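Long-range contact in probable signal peptide protein (Ralstonia solanacearum, PDB 2QGU), which binds a phospholipid in its interior and, as a member of the MlaC family, probably carries phospholipids across the periplasm: residues Q180-V184 with L194-L198. The protein carries 13 engineered substitutions. Sequence-based numbering, arbitrary orientation.
Sequences QFADV and LVQFL. Engineered in segment 180-184: Asp-183 (natural residue Glu).
Val-184 and Phe-197 meet at the heart of a pair of helices joined by a tight turn, a worked example of how two consecutive helices pack mainly through apolar side chains. Helix 173-188 turns back within a few residues into helix 191-206, the two C-terminal helices of this MlaC-type protein. The short segments run at 119° to one another, their axes 10.1 Å apart, and converge toward the turn, where Val-184 CA lies 6.0 Å from Leu-194 CA.

Two CH-pi contacts carry the packing. In the first, the CG2 methyl of Val-184 sits over the centre of the Phe-197 ring, 3.5 Å from its centroid and almost exactly on the ring normal. With CG anti to the backbone N, Phe-197 carries its ring across to the neighbouring helix, and chi2 of 79° turns the face to that methyl. In the second, Leu-194 CD1 lies over one face of the Phe-181 ring, displaced toward the rim, 3.9 Å from the centroid.

Plain apolar contacts fill in around this pair. The other methyl of Val-184, CG1, presses against Phe-197 CB at 3.5 Å, so the forked valine touches both the ring and its stem; CG1 also reaches the backbone CA of Leu-194. Leu-198 CD2 approaches the Phe-181 ring obliquely near CZ and CE1. Beyond the two helices, Phe-101 of helix 91-114 meets Phe-181 edge-to-face, and Leu-194 and Leu-198 both rest on Ile-97, joining the pair to that long helix. The contact lies away from the lipid itself: the Phe-181 side chain is about 12 Å from the bound phosphatidylethanolamine.

The polar margin belongs to Gln-180. Its extended chain brings the amide to the edge of the Phe-197 ring with the two planes 76° apart, and NE2 lies in the ring plane, 3.4 Å from CE2 of Phe-197.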
loop_
_atom_site.group_PDB
_atom_site.type_symbol
_atom_site.label_atom_id
_atom_site.label_comp_id
_atom_site.label_asym_id
_atom_site.label_seq_id
_atom_site.Cartn_x
_atom_site.Cartn_y
_atom_site.Cartn_z
ATOM N N GLN A 180 11.649 -10.119 0.979
ATOM C CA GLN A 180 11.216 -11.036 -0.071
ATOM C C GLN A 180 11.951 -10.750 -1.377
ATOM O O GLN A 180 12.447 -11.675 -2.029
ATOM C CB GLN A 180 9.703 -10.948 -0.270
ATOM C CG GLN A 180 9.145 -11.904 -1.307
ATOM C CD GLN A 180 7.641 -11.857 -1.348
ATOM O OE1 GLN A 180 6.971 -12.316 -0.420
ATOM N NE2 GLN A 180 7.097 -11.289 -2.410
ATOM N N PHE A 181 12.041 -9.473 -1.748
ATOM C CA PHE A 181 12.676 -9.096 -3.009
ATOM C C PHE A 181 14.177 -9.346 -2.993
ATOM O O PHE A 181 14.736 -9.764 -4.008
ATOM C CB PHE A 181 12.395 -7.635 -3.391
ATOM C CG PHE A 181 10.946 -7.339 -3.756
ATOM C CD1 PHE A 181 9.974 -8.342 -3.831
ATOM C CD2 PHE A 181 10.573 -6.029 -4.054
ATOM C CE1 PHE A 181 8.639 -8.030 -4.174
ATOM C CE2 PHE A 181 9.253 -5.719 -4.407
ATOM C CZ PHE A 181 8.292 -6.722 -4.463
ATOM N N ALA A 182 14.834 -9.093 -1.863
ATOM C CA ALA A 182 16.277 -9.328 -1.774
ATOM C C ALA A 182 16.575 -10.812 -1.977
ATOM O O ALA A 182 17.550 -11.169 -2.649
ATOM C CB ALA A 182 16.833 -8.849 -0.442
ATOM N N ASP A 183 15.721 -11.666 -1.417
ATOM C CA ASP A 183 15.883 -13.108 -1.533
ATOM C C ASP A 183 15.762 -13.565 -2.987
ATOM O O ASP A 183 16.580 -14.361 -3.462
ATOM C CB ASP A 183 14.871 -13.822 -0.638
ATOM C CG ASP A 183 14.934 -15.317 -0.776
ATOM O OD1 ASP A 183 15.952 -15.908 -0.353
ATOM O OD2 ASP A 183 13.960 -15.885 -1.298
ATOM N N VAL A 184 14.751 -13.044 -3.685
ATOM C CA VAL A 184 14.521 -13.344 -5.098
ATOM C C VAL A 184 15.700 -12.865 -5.949
ATOM O O VAL A 184 16.221 -13.613 -6.782
ATOM C CB VAL A 184 13.191 -12.714 -5.594
ATOM C CG1 VAL A 184 13.087 -12.776 -7.117
ATOM C CG2 VAL A 184 12.001 -13.401 -4.930
ATOM N N LEU A 194 13.828 -10.419 -10.405
ATOM C CA LEU A 194 12.706 -9.843 -9.672
ATOM C C LEU A 194 11.514 -9.540 -10.581
ATOM O O LEU A 194 10.364 -9.800 -10.211
ATOM C CB LEU A 194 13.138 -8.594 -8.898
ATOM C CG LEU A 194 12.015 -7.928 -8.097
ATOM C CD1 LEU A 194 11.414 -8.887 -7.063
ATOM C CD2 LEU A 194 12.492 -6.676 -7.419
ATOM N N VAL A 195 11.783 -8.998 -11.767
ATOM C CA VAL A 195 10.725 -8.757 -12.749
ATOM C C VAL A 195 10.006 -10.070 -13.085
ATOM O O VAL A 195 8.776 -10.132 -13.098
ATOM C CB VAL A 195 11.281 -8.088 -14.034
ATOM C CG1 VAL A 195 10.196 -7.956 -15.115
ATOM C CG2 VAL A 195 11.883 -6.720 -13.718
ATOM N N GLN A 196 10.787 -11.117 -13.337
ATOM C CA GLN A 196 10.249 -12.451 -13.602
ATOM C C GLN A 196 9.376 -12.948 -12.444
ATOM O O GLN A 196 8.274 -13.460 -12.663
ATOM C CB GLN A 196 11.405 -13.423 -13.859
ATOM C CG GLN A 196 10.998 -14.845 -14.224
ATOM C CD GLN A 196 12.195 -15.776 -14.315
ATOM O OE1 GLN A 196 12.930 -15.959 -13.342
ATOM N NE2 GLN A 196 12.396 -16.368 -15.487
ATOM N N PHE A 197 9.875 -12.793 -11.219
ATOM C CA PHE A 197 9.153 -13.198 -10.014
ATOM C C PHE A 197 7.822 -12.460 -9.876
ATOM O O PHE A 197 6.793 -13.076 -9.575
ATOM C CB PHE A 197 10.037 -12.965 -8.785
ATOM C CG PHE A 197 9.332 -13.143 -7.465
ATOM C CD1 PHE A 197 9.105 -14.414 -6.943
ATOM C CD2 PHE A 197 8.941 -12.033 -6.720
ATOM C CE1 PHE A 197 8.475 -14.576 -5.713
ATOM C CE2 PHE A 197 8.308 -12.187 -5.489
ATOM C CZ PHE A 197 8.079 -13.461 -4.985
ATOM N N LEU A 198 7.840 -11.146 -10.089
ATOM C CA LEU A 198 6.601 -10.373 -9.985
ATOM C C LEU A 198 5.577 -10.805 -11.031
ATOM O O LEU A 198 4.388 -10.893 -10.734
ATOM C CB LEU A 198 6.875 -8.868 -10.034
ATOM C CG LEU A 198 7.584 -8.300 -8.797
ATOM C CD1 LEU A 198 7.953 -6.840 -9.026
ATOM C CD2 LEU A 198 6.742 -8.437 -7.533
#